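Local structure of ribulose bisphosphate carboxylase (Pyrococcus horikoshii, 2D69) at residues D308-M319 / F344-L355; H378-A388 / S409-E418. The protein probably catalyses the addition of carbon dioxide and water to ribulose 1,5-bisphosphate, giving two molecules of 3-phosphoglycerate, within an archaeal AMP degradation pathway. All blocks are in the same frame, centred on the assembly; numbering follows the deposited sequence.

Along the chain the two contacts come in series: interaction 1 is complete before interaction 2 opens, and both lie in the catalytic TIM barrel. Interaction 1 closes a beta-alpha-beta unit, bringing strand 344-348 back beside strand 309-311 after helix 323-334, and carries on into the loops that follow both strands. The chain then runs through helix 356-363 and strand 368-370 to helix 382-398. Interaction 2 closes the next loop, where 409-418 folds back across 378-388 at the outside of the barrel. Their centres are about 19 Å apart, yet they touch: Pro353 of interaction 1 packs against Ala388, Leu412 and Ser415 of interaction 2.

Interaction 1 of 2, residues D308-M319 / F344-L355; sequences DQIHTGTAVGKM and FPVASGGLHPGL. With SO4 (sulfate ion), chain E.
Four main-chain hydrogen bonds pair Asp308-Thr312 with Phe344-Val346 as parallel neighbours in the TIM barrel. The shortest runs from Val346 N to Ile310 O at 2.8 Å, the donor standing well above the carbonyl plane; Ile310 N in turn meets Phe344 O almost head-on, with a C=O...N angle of 172°. Val346 O accepts the N-H of Thr312 and a hydrogen bond from a water, which itself accepts from Gly313 N, so water extends the pairing one residue beyond the last direct bond, at Thr312. At the mouth of the barrel Gly350 N donates to sulfate O2 at 2.7 Å. Gly373 N and Gln370 NE2 hold the same ion, and Ser348, Gly349 and Gly350 are predicted to bind substrate, so the sulfate probably marks a phosphate site.

Val346 lies over one face of the His311 ring, a CH-pi contact with CB 4.2 Å from the centroid. Its CG1, anti to the backbone N (chi1 176°), reaches the ND1-CE1 side of the ring. His311 is itself predicted to bind substrate. Beside them, the Gln309 amide stands nearly perpendicular to the Phe344 ring, its two ends tied to His276 and Tyr248.

Past the strands, Thr314 turns its methyl to Ala347 CB and sends OG1 to Ser348 O in a weak bond. Val316, in a poorly ordered loop that also carries the predicted transition-state stabiliser Lys318, splits its methyls: CG1 faces Leu355 CD1 and CG2 faces Leu351 CD2, the latter modelled at 3.3 Å, a closeness that is doubtful in so mobile a loop.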
loop_
_atom_site.group_PDB
_atom_site.type_symbol
_atom_site.label_atom_id
_atom_site.label_comp_id
_atom_site.label_asym_id
_atom_site.label_seq_id
_atom_site.Cartn_x
_atom_site.Cartn_y
_atom_site.Cartn_z
ATOM N N ASP A 308 -30.611 -11.506 4.518
ATOM C CA ASP A 308 -31.806 -10.698 4.227
ATOM C C ASP A 308 -33.034 -11.508 3.812
ATOM O O ASP A 308 -34.202 -11.010 3.869
ATOM C CB ASP A 308 -31.474 -9.711 3.138
ATOM C CG ASP A 308 -30.404 -8.769 3.556
ATOM O OD1 ASP A 308 -30.768 -7.737 4.163
ATOM O OD2 ASP A 308 -29.190 -8.974 3.305
ATOM N N GLN A 309 -32.770 -12.744 3.387
ATOM C CA GLN A 309 -33.817 -13.705 2.984
ATOM C C GLN A 309 -33.273 -15.120 3.116
ATOM O O GLN A 309 -32.071 -15.348 2.978
ATOM C CB GLN A 309 -34.379 -13.448 1.580
ATOM C CG GLN A 309 -33.401 -13.348 0.506
ATOM C CD GLN A 309 -33.979 -12.734 -0.761
ATOM O OE1 GLN A 309 -33.915 -13.357 -1.838
ATOM N NE2 GLN A 309 -34.477 -11.550 -0.656
ATOM N N ILE A 310 -34.128 -16.048 3.470
ATOM C CA ILE A 310 -33.676 -17.434 3.684
ATOM C C ILE A 310 -34.826 -18.406 3.419
ATOM O O ILE A 310 -35.994 -18.115 3.736
ATOM C CB ILE A 310 -33.103 -17.628 5.132
ATOM C CG1 ILE A 310 -32.497 -19.007 5.327
ATOM C CG2 ILE A 310 -34.178 -17.427 6.153
ATOM C CD1 ILE A 310 -31.688 -19.134 6.581
ATOM N N HIS A 311 -34.474 -19.538 2.804
ATOM C CA HIS A 311 -35.397 -20.625 2.492
ATOM C C HIS A 311 -35.905 -21.189 3.783
ATOM O O HIS A 311 -35.089 -21.495 4.624
ATOM C CB HIS A 311 -34.653 -21.754 1.731
ATOM C CG HIS A 311 -34.285 -21.402 0.316
ATOM N ND1 HIS A 311 -35.161 -21.558 -0.738
ATOM C CD2 HIS A 311 -33.131 -20.937 -0.225
ATOM C CE1 HIS A 311 -34.571 -21.166 -1.860
ATOM N NE2 HIS A 311 -33.334 -20.801 -1.579
ATOM N N THR A 312 -37.220 -21.349 3.935
ATOM C CA THR A 312 -37.807 -22.059 5.101
ATOM C C THR A 312 -38.691 -23.321 4.844
ATOM O O THR A 312 -39.037 -23.992 5.822
ATOM C CB THR A 312 -38.642 -21.096 5.922
ATOM O OG1 THR A 312 -39.610 -20.489 5.067
ATOM C CG2 THR A 312 -37.772 -19.905 6.428
ATOM N N GLY A 313 -39.071 -23.608 3.596
ATOM C CA GLY A 313 -40.068 -24.662 3.282
ATOM C C GLY A 313 -41.428 -24.136 2.791
ATOM O O GLY A 313 -41.636 -22.935 2.850
ATOM N N THR A 314 -42.349 -24.999 2.314
ATOM C CA THR A 314 -43.724 -24.575 1.869
ATOM C C THR A 314 -44.885 -25.537 2.152
ATOM O O THR A 314 -44.660 -26.698 2.533
ATOM C CB THR A 314 -43.787 -24.387 0.358
ATOM O OG1 THR A 314 -43.429 -25.619 -0.302
ATOM C CG2 THR A 314 -42.791 -23.350 -0.067
ATOM N N ALA A 315 -46.111 -25.051 1.892
ATOM C CA ALA A 315 -47.324 -25.860 1.964
ATOM C C ALA A 315 -48.030 -25.957 0.583
ATOM O O ALA A 315 -48.736 -25.046 0.084
ATOM C CB ALA A 315 -48.264 -25.363 3.057
ATOM N N VAL A 316 -47.768 -27.127 0.007
ATOM C CA VAL A 316 -48.113 -27.569 -1.335
ATOM C C VAL A 316 -48.628 -29.005 -1.107
ATOM O O VAL A 316 -48.596 -29.499 0.024
ATOM C CB VAL A 316 -46.793 -27.583 -2.191
ATOM C CG1 VAL A 316 -47.023 -27.906 -3.676
ATOM C CG2 VAL A 316 -46.051 -26.262 -2.044
ATOM N N GLY A 317 -49.128 -29.682 -2.131
ATOM C CA GLY A 317 -49.291 -31.129 -2.036
ATOM C C GLY A 317 -47.918 -31.751 -2.292
ATOM O O GLY A 317 -47.404 -32.572 -1.510
ATOM N N LYS A 318 -47.320 -31.275 -3.389
ATOM C CA LYS A 318 -46.050 -31.751 -3.945
ATOM C C LYS A 318 -44.774 -31.221 -3.221
ATOM O O LYS A 318 -43.660 -31.272 -3.763
ATOM C CB LYS A 318 -46.004 -31.384 -5.449
ATOM C CG LYS A 318 -47.223 -31.882 -6.281
ATOM C CD LYS A 318 -47.162 -31.442 -7.769
ATOM C CE LYS A 318 -45.885 -31.918 -8.506
ATOM N NZ LYS A 318 -45.376 -33.242 -8.030
ATOM N N MET A 319 -44.927 -30.692 -2.013
ATOM C CA MET A 319 -43.764 -30.440 -1.163
ATOM C C MET A 319 -44.102 -30.155 0.305
ATOM O O MET A 319 -43.178 -30.128 1.117
ATOM C CB MET A 319 -42.868 -29.322 -1.728
ATOM C CG MET A 319 -41.341 -29.674 -1.801
ATOM S SD MET A 319 -40.356 -29.645 -0.197
ATOM C CE MET A 319 -39.564 -27.898 -0.125
ATOM N N PHE A 344 -37.015 -11.798 4.787
ATOM C CA PHE A 344 -37.929 -12.515 3.896
ATOM C C PHE A 344 -37.795 -14.019 4.004
ATOM O O PHE A 344 -36.725 -14.552 3.744
ATOM C CB PHE A 344 -37.625 -12.236 2.471
ATOM C CG PHE A 344 -38.389 -11.070 1.886
ATOM C CD1 PHE A 344 -37.709 -9.991 1.362
ATOM C CD2 PHE A 344 -39.773 -11.112 1.760
ATOM C CE1 PHE A 344 -38.389 -8.923 0.784
ATOM C CE2 PHE A 344 -40.472 -10.027 1.170
ATOM C CZ PHE A 344 -39.769 -8.947 0.687
ATOM N N PRO A 345 -38.873 -14.720 4.300
ATOM C CA PRO A 345 -38.892 -16.175 4.047
ATOM C C PRO A 345 -38.934 -16.405 2.537
ATOM O O PRO A 345 -39.579 -15.613 1.831
ATOM C CB PRO A 345 -40.189 -16.648 4.685
ATOM C CG PRO A 345 -40.687 -15.537 5.476
ATOM C CD PRO A 345 -40.161 -14.248 4.835
ATOM N N VAL A 346 -38.194 -17.406 2.071
ATOM C CA VAL A 346 -38.123 -17.791 0.689
ATOM C C VAL A 346 -38.871 -19.108 0.608
ATOM O O VAL A 346 -38.504 -20.114 1.265
ATOM C CB VAL A 346 -36.684 -18.023 0.182
ATOM C CG1 VAL A 346 -36.713 -18.527 -1.300
ATOM C CG2 VAL A 346 -35.753 -16.766 0.373
ATOM N N ALA A 347 -39.966 -19.091 -0.134
ATOM C CA ALA A 347 -40.783 -20.289 -0.327
ATOM C C ALA A 347 -40.445 -20.968 -1.659
ATOM O O ALA A 347 -40.408 -20.303 -2.713
ATOM C CB ALA A 347 -42.271 -19.927 -0.248
ATOM N N SER A 348 -40.217 -22.282 -1.601
ATOM C CA SER A 348 -39.804 -23.093 -2.751
ATOM C C SER A 348 -40.177 -24.555 -2.580
ATOM O O SER A 348 -40.229 -25.072 -1.447
ATOM C CB SER A 348 -38.287 -22.981 -2.949
ATOM O OG SER A 348 -37.884 -23.401 -4.246
ATOM N N GLY A 349 -40.441 -25.237 -3.696
ATOM C CA GLY A 349 -40.709 -26.668 -3.668
ATOM C C GLY A 349 -41.975 -26.977 -4.412
ATOM O O GLY A 349 -43.034 -27.045 -3.806
ATOM N N GLY A 350 -41.870 -27.049 -5.736
ATOM C CA GLY A 350 -42.963 -27.413 -6.597
ATOM C C GLY A 350 -44.084 -26.403 -6.698
ATOM O O GLY A 350 -45.223 -26.771 -6.973
ATOM N N LEU A 351 -43.766 -25.129 -6.560
ATOM C CA LEU A 351 -44.772 -24.092 -6.680
ATOM C C LEU A 351 -45.073 -23.778 -8.150
ATOM O O LEU A 351 -44.214 -23.888 -9.021
ATOM C CB LEU A 351 -44.340 -22.836 -5.935
ATOM C CG LEU A 351 -44.015 -23.092 -4.454
ATOM C CD1 LEU A 351 -43.454 -21.874 -3.822
ATOM C CD2 LEU A 351 -45.230 -23.557 -3.672
ATOM N N HIS A 352 -46.316 -23.434 -8.405
ATOM C CA HIS A 352 -46.747 -23.017 -9.726
ATOM C C HIS A 352 -47.948 -22.111 -9.539
ATOM O O HIS A 352 -48.458 -22.010 -8.423
ATOM C CB HIS A 352 -47.080 -24.263 -10.551
ATOM C CG HIS A 352 -48.213 -25.071 -10.004
ATOM N ND1 HIS A 352 -48.022 -26.213 -9.252
ATOM C CD2 HIS A 352 -49.557 -24.907 -10.105
ATOM C CE1 HIS A 352 -49.201 -26.728 -8.934
ATOM N NE2 HIS A 352 -50.147 -25.950 -9.432
ATOM N N PRO A 353 -48.391 -21.446 -10.598
ATOM C CA PRO A 353 -49.395 -20.373 -10.476
ATOM C C PRO A 353 -50.687 -20.718 -9.730
ATOM O O PRO A 353 -51.189 -19.861 -8.973
ATOM C CB PRO A 353 -49.680 -20.012 -11.940
ATOM C CG PRO A 353 -48.368 -20.322 -12.629
ATOM C CD PRO A 353 -47.945 -21.606 -11.999
ATOM N N GLY A 354 -51.227 -21.919 -9.940
ATOM C CA GLY A 354 -52.432 -22.377 -9.254
ATOM C C GLY A 354 -52.290 -22.506 -7.728
ATOM O O GLY A 354 -53.266 -22.595 -7.005
ATOM N N LEU A 355 -51.073 -22.492 -7.214
ATOM C CA LEU A 355 -50.897 -22.561 -5.765
ATOM C C LEU A 355 -50.771 -21.212 -5.116
ATOM O O LEU A 355 -50.689 -21.154 -3.896
ATOM C CB LEU A 355 -49.671 -23.400 -5.436
ATOM C CG LEU A 355 -49.759 -24.846 -5.931
ATOM C CD1 LEU A 355 -48.585 -25.644 -5.379
ATOM C CD2 LEU A 355 -51.072 -25.497 -5.533
HETATM S S SO4 E . -38.881 -26.351 -8.146
HETATM O O1 SO4 E . -38.894 -27.043 -9.424
HETATM O O2 SO4 E . -39.522 -27.149 -7.129
HETATM O O3 SO4 E . -37.487 -26.176 -7.784
HETATM O O4 SO4 E . -39.500 -25.045 -8.280
HETATM O O HOH W 1 -38.326 -22.808 1.011
#

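Interaction 2 of 2, residues H378-A388 / S409-E418; sequences HPDGPRAGAKA and SPELKKSLRE
Glu411 O is gripped by two donors, His378 NE2 at 2.8 Å and, within its own helix, Ser415 N at 3.1 Å, which arrive from opposite faces of the carbonyl plane. The histidine bond is nearly straight (174° at the hydrogen) and lies in the ring plane. The second ring nitrogen, ND1, accepts from Asp380 N at 3.0 Å, again in plane, so both nitrogens are used and the ring's rotation is fixed. Ala384 CB covers one face, while Lys414 CB lies nearest CE1 and Ser415 CB nearest CD2.

The type I turn His378-Gly381 leads into helix 382-398 of the catalytic barrel domain; its first turns, 382-388, are crossed almost perpendicularly by 410-418 (-94°), the axes of these segments approaching to 8.0 Å. The small alanine side chains probably help the helices come this close: Ala388 CB rests 3.7 Å from Glu411 O, and Ala384 CB meets Glu411 CG. The Glu411 chain bends at chi2 (85°) and brings OE2 to the extended Lys387, whose NZ makes a salt bridge to OE2 from the syn side, out of the carboxylate plane; the modelled 2.5 Å is probably somewhat too short. Ser409 N-caps the second helix through a weak bond from Leu412 N, and its OG is also bonded to Asp391.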
loop_
_atom_site.group_PDB
_atom_site.type_symbol
_atom_site.label_atom_id
_atom_site.label_comp_id
_atom_site.label_asym_id
_atom_site.label_seq_id
_atom_site.Cartn_x
_atom_site.Cartn_y
_atom_site.Cartn_z
ATOM N N HIS A 378 -43.835 -24.215 -18.410
ATOM C CA HIS A 378 -45.067 -23.712 -19.000
ATOM C C HIS A 378 -45.070 -24.190 -20.440
ATOM O O HIS A 378 -44.036 -24.149 -21.096
ATOM C CB HIS A 378 -45.086 -22.201 -18.946
ATOM C CG HIS A 378 -46.410 -21.619 -19.276
ATOM N ND1 HIS A 378 -46.883 -21.562 -20.564
ATOM C CD2 HIS A 378 -47.377 -21.098 -18.495
ATOM C CE1 HIS A 378 -48.079 -21.008 -20.573
ATOM N NE2 HIS A 378 -48.390 -20.681 -19.335
ATOM N N PRO A 379 -46.202 -24.690 -20.931
ATOM C CA PRO A 379 -46.320 -25.103 -22.334
ATOM C C PRO A 379 -45.897 -24.077 -23.385
ATOM O O PRO A 379 -45.512 -24.492 -24.471
ATOM C CB PRO A 379 -47.815 -25.414 -22.486
ATOM C CG PRO A 379 -48.225 -25.834 -21.143
ATOM C CD PRO A 379 -47.431 -24.971 -20.165
ATOM N N ASP A 380 -45.952 -22.781 -23.087
ATOM C CA ASP A 380 -45.584 -21.776 -24.072
ATOM C C ASP A 380 -44.174 -21.243 -23.830
ATOM O O ASP A 380 -43.732 -20.333 -24.509
ATOM C CB ASP A 380 -46.576 -20.625 -24.051
ATOM C CG ASP A 380 -47.911 -21.010 -24.571
ATOM O OD1 ASP A 380 -48.920 -20.419 -24.135
ATOM O OD2 ASP A 380 -48.052 -21.893 -25.405
ATOM N N GLY A 381 -43.457 -21.833 -22.882
ATOM C CA GLY A 381 -42.060 -21.498 -22.642
ATOM C C GLY A 381 -41.886 -20.663 -21.380
ATOM O O GLY A 381 -42.857 -20.223 -20.783
ATOM N N PRO A 382 -40.647 -20.475 -20.964
ATOM C CA PRO A 382 -40.347 -19.803 -19.687
ATOM C C PRO A 382 -40.833 -18.357 -19.591
ATOM O O PRO A 382 -41.278 -17.958 -18.539
ATOM C CB PRO A 382 -38.822 -19.892 -19.559
ATOM C CG PRO A 382 -38.303 -20.326 -20.878
ATOM C CD PRO A 382 -39.437 -20.962 -21.663
ATOM N N ARG A 383 -40.792 -17.587 -20.658
ATOM C CA ARG A 383 -41.340 -16.229 -20.592
ATOM C C ARG A 383 -42.813 -16.261 -20.223
ATOM O O ARG A 383 -43.262 -15.535 -19.346
ATOM C CB ARG A 383 -41.197 -15.536 -21.925
ATOM C CG ARG A 383 -41.238 -14.031 -21.917
ATOM C CD ARG A 383 -41.523 -13.527 -23.284
ATOM N NE ARG A 383 -40.804 -12.324 -23.684
ATOM C CZ ARG A 383 -39.638 -12.271 -24.333
ATOM N NH1 ARG A 383 -38.930 -13.357 -24.620
ATOM N NH2 ARG A 383 -39.154 -11.083 -24.656
ATOM N N ALA A 384 -43.566 -17.117 -20.885
ATOM C CA ALA A 384 -44.977 -17.248 -20.607
ATOM C C ALA A 384 -45.232 -17.769 -19.224
ATOM O O ALA A 384 -46.182 -17.350 -18.573
ATOM C CB ALA A 384 -45.670 -18.164 -21.642
ATOM N N GLY A 385 -44.382 -18.663 -18.742
ATOM C CA GLY A 385 -44.536 -19.158 -17.381
ATOM C C GLY A 385 -44.374 -18.080 -16.337
ATOM O O GLY A 385 -45.004 -18.093 -15.280
ATOM N N ALA A 386 -43.436 -17.184 -16.582
ATOM C CA ALA A 386 -43.168 -16.138 -15.622
ATOM C C ALA A 386 -44.379 -15.227 -15.555
ATOM O O ALA A 386 -44.757 -14.815 -14.464
ATOM C CB ALA A 386 -41.939 -15.356 -16.006
ATOM N N LYS A 387 -44.984 -14.940 -16.725
ATOM C CA LYS A 387 -46.129 -14.060 -16.755
ATOM C C LYS A 387 -47.262 -14.713 -15.987
ATOM O O LYS A 387 -47.968 -14.036 -15.255
ATOM C CB LYS A 387 -46.591 -13.720 -18.169
ATOM C CG LYS A 387 -47.589 -12.513 -18.187
ATOM C CD LYS A 387 -48.169 -12.209 -19.578
ATOM C CE LYS A 387 -49.573 -11.522 -19.472
ATOM N NZ LYS A 387 -50.495 -11.812 -20.620
ATOM N N ALA A 388 -47.390 -16.029 -16.121
ATOM C CA ALA A 388 -48.491 -16.751 -15.486
ATOM C C ALA A 388 -48.354 -16.661 -13.969
ATOM O O ALA A 388 -49.329 -16.487 -13.246
ATOM C CB ALA A 388 -48.507 -18.199 -15.924
ATOM N N SER A 409 -55.753 -13.373 -19.251
ATOM C CA SER A 409 -54.363 -13.852 -19.216
ATOM C C SER A 409 -54.184 -15.236 -19.857
ATOM O O SER A 409 -54.334 -16.256 -19.171
ATOM C CB SER A 409 -53.879 -13.955 -17.774
ATOM O OG SER A 409 -52.541 -14.401 -17.752
ATOM N N PRO A 410 -53.865 -15.280 -21.151
ATOM C CA PRO A 410 -53.657 -16.561 -21.854
ATOM C C PRO A 410 -52.611 -17.472 -21.183
ATOM O O PRO A 410 -52.738 -18.702 -21.220
ATOM C CB PRO A 410 -53.176 -16.125 -23.251
ATOM C CG PRO A 410 -53.802 -14.760 -23.427
ATOM C CD PRO A 410 -53.690 -14.125 -22.053
ATOM N N GLU A 411 -51.603 -16.866 -20.565
ATOM C CA GLU A 411 -50.524 -17.630 -19.964
ATOM C C GLU A 411 -51.046 -18.350 -18.735
ATOM O O GLU A 411 -50.788 -19.541 -18.512
ATOM C CB GLU A 411 -49.342 -16.712 -19.629
ATOM C CG GLU A 411 -48.643 -16.150 -20.860
ATOM C CD GLU A 411 -49.275 -14.892 -21.432
ATOM O OE1 GLU A 411 -48.758 -14.447 -22.463
ATOM O OE2 GLU A 411 -50.258 -14.330 -20.879
ATOM N N LEU A 412 -51.812 -17.630 -17.937
ATOM C CA LEU A 412 -52.370 -18.211 -16.734
ATOM C C LEU A 412 -53.422 -19.248 -17.128
ATOM O O LEU A 412 -53.527 -20.295 -16.521
ATOM C CB LEU A 412 -52.941 -17.113 -15.829
ATOM C CG LEU A 412 -53.679 -17.641 -14.605
ATOM C CD1 LEU A 412 -52.744 -18.487 -13.698
ATOM C CD2 LEU A 412 -54.350 -16.491 -13.857
ATOM N N LYS A 413 -54.195 -18.972 -18.175
ATOM C CA LYS A 413 -55.195 -19.944 -18.642
ATOM C C LYS A 413 -54.521 -21.280 -19.014
ATOM O O LYS A 413 -54.994 -22.331 -18.616
ATOM C CB LYS A 413 -55.999 -19.370 -19.815
ATOM C CG LYS A 413 -57.328 -20.104 -20.138
ATOM C CD LYS A 413 -57.928 -19.547 -21.410
ATOM C CE LYS A 413 -59.427 -19.749 -21.495
ATOM N NZ LYS A 413 -59.893 -19.596 -22.923
ATOM N N LYS A 414 -53.397 -21.241 -19.731
ATOM C CA LYS A 414 -52.737 -22.478 -20.184
ATOM C C LYS A 414 -52.131 -23.243 -19.020
ATOM O O LYS A 414 -52.124 -24.474 -19.009
ATOM C CB LYS A 414 -51.632 -22.209 -21.209
ATOM C CG LYS A 414 -51.578 -23.224 -22.366
ATOM C CD LYS A 414 -51.915 -22.534 -23.689
ATOM C CE LYS A 414 -51.534 -23.353 -24.922
ATOM N NZ LYS A 414 -52.598 -23.111 -26.009
ATOM N N SER A 415 -51.599 -22.496 -18.057
ATOM C CA SER A 415 -50.964 -23.073 -16.902
ATOM C C SER A 415 -52.025 -23.852 -16.113
ATOM O O SER A 415 -51.768 -24.961 -15.682
ATOM C CB SER A 415 -50.327 -21.951 -16.045
ATOM O OG SER A 415 -49.807 -22.450 -14.823
ATOM N N LEU A 416 -53.184 -23.247 -15.895
ATOM C CA LEU A 416 -54.279 -23.908 -15.165
ATOM C C LEU A 416 -54.778 -25.195 -15.875
ATOM O O LEU A 416 -54.987 -26.236 -15.257
ATOM C CB LEU A 416 -55.456 -22.928 -14.960
ATOM C CG LEU A 416 -55.130 -21.763 -13.994
ATOM C CD1 LEU A 416 -56.308 -20.818 -13.889
ATOM C CD2 LEU A 416 -54.637 -22.216 -12.578
ATOM N N ARG A 417 -54.908 -25.122 -17.181
ATOM C CA ARG A 417 -55.370 -26.265 -17.956
ATOM C C ARG A 417 -54.342 -27.415 -17.833
ATOM O O ARG A 417 -54.725 -28.556 -17.611
ATOM C CB ARG A 417 -55.594 -25.781 -19.381
ATOM C CG ARG A 417 -56.228 -26.737 -20.366
ATOM C CD ARG A 417 -56.200 -26.160 -21.811
ATOM N NE ARG A 417 -55.143 -26.797 -22.618
ATOM C CZ ARG A 417 -55.343 -27.887 -23.390
ATOM N NH1 ARG A 417 -56.547 -28.445 -23.446
ATOM N NH2 ARG A 417 -54.331 -28.421 -24.086
ATOM N N GLU A 418 -53.040 -27.105 -17.876
ATOM C CA GLU A 418 -51.998 -28.146 -17.792
ATOM C C GLU A 418 -51.972 -28.937 -16.496
ATOM O O GLU A 418 -51.722 -30.127 -16.518
ATOM C CB GLU A 418 -50.588 -27.575 -17.940
ATOM C CG GLU A 418 -50.088 -27.578 -19.360
ATOM C CD GLU A 418 -49.789 -28.955 -19.949
ATOM O OE1 GLU A 418 -49.302 -29.867 -19.201
ATOM O OE2 GLU A 418 -50.017 -29.093 -21.195
#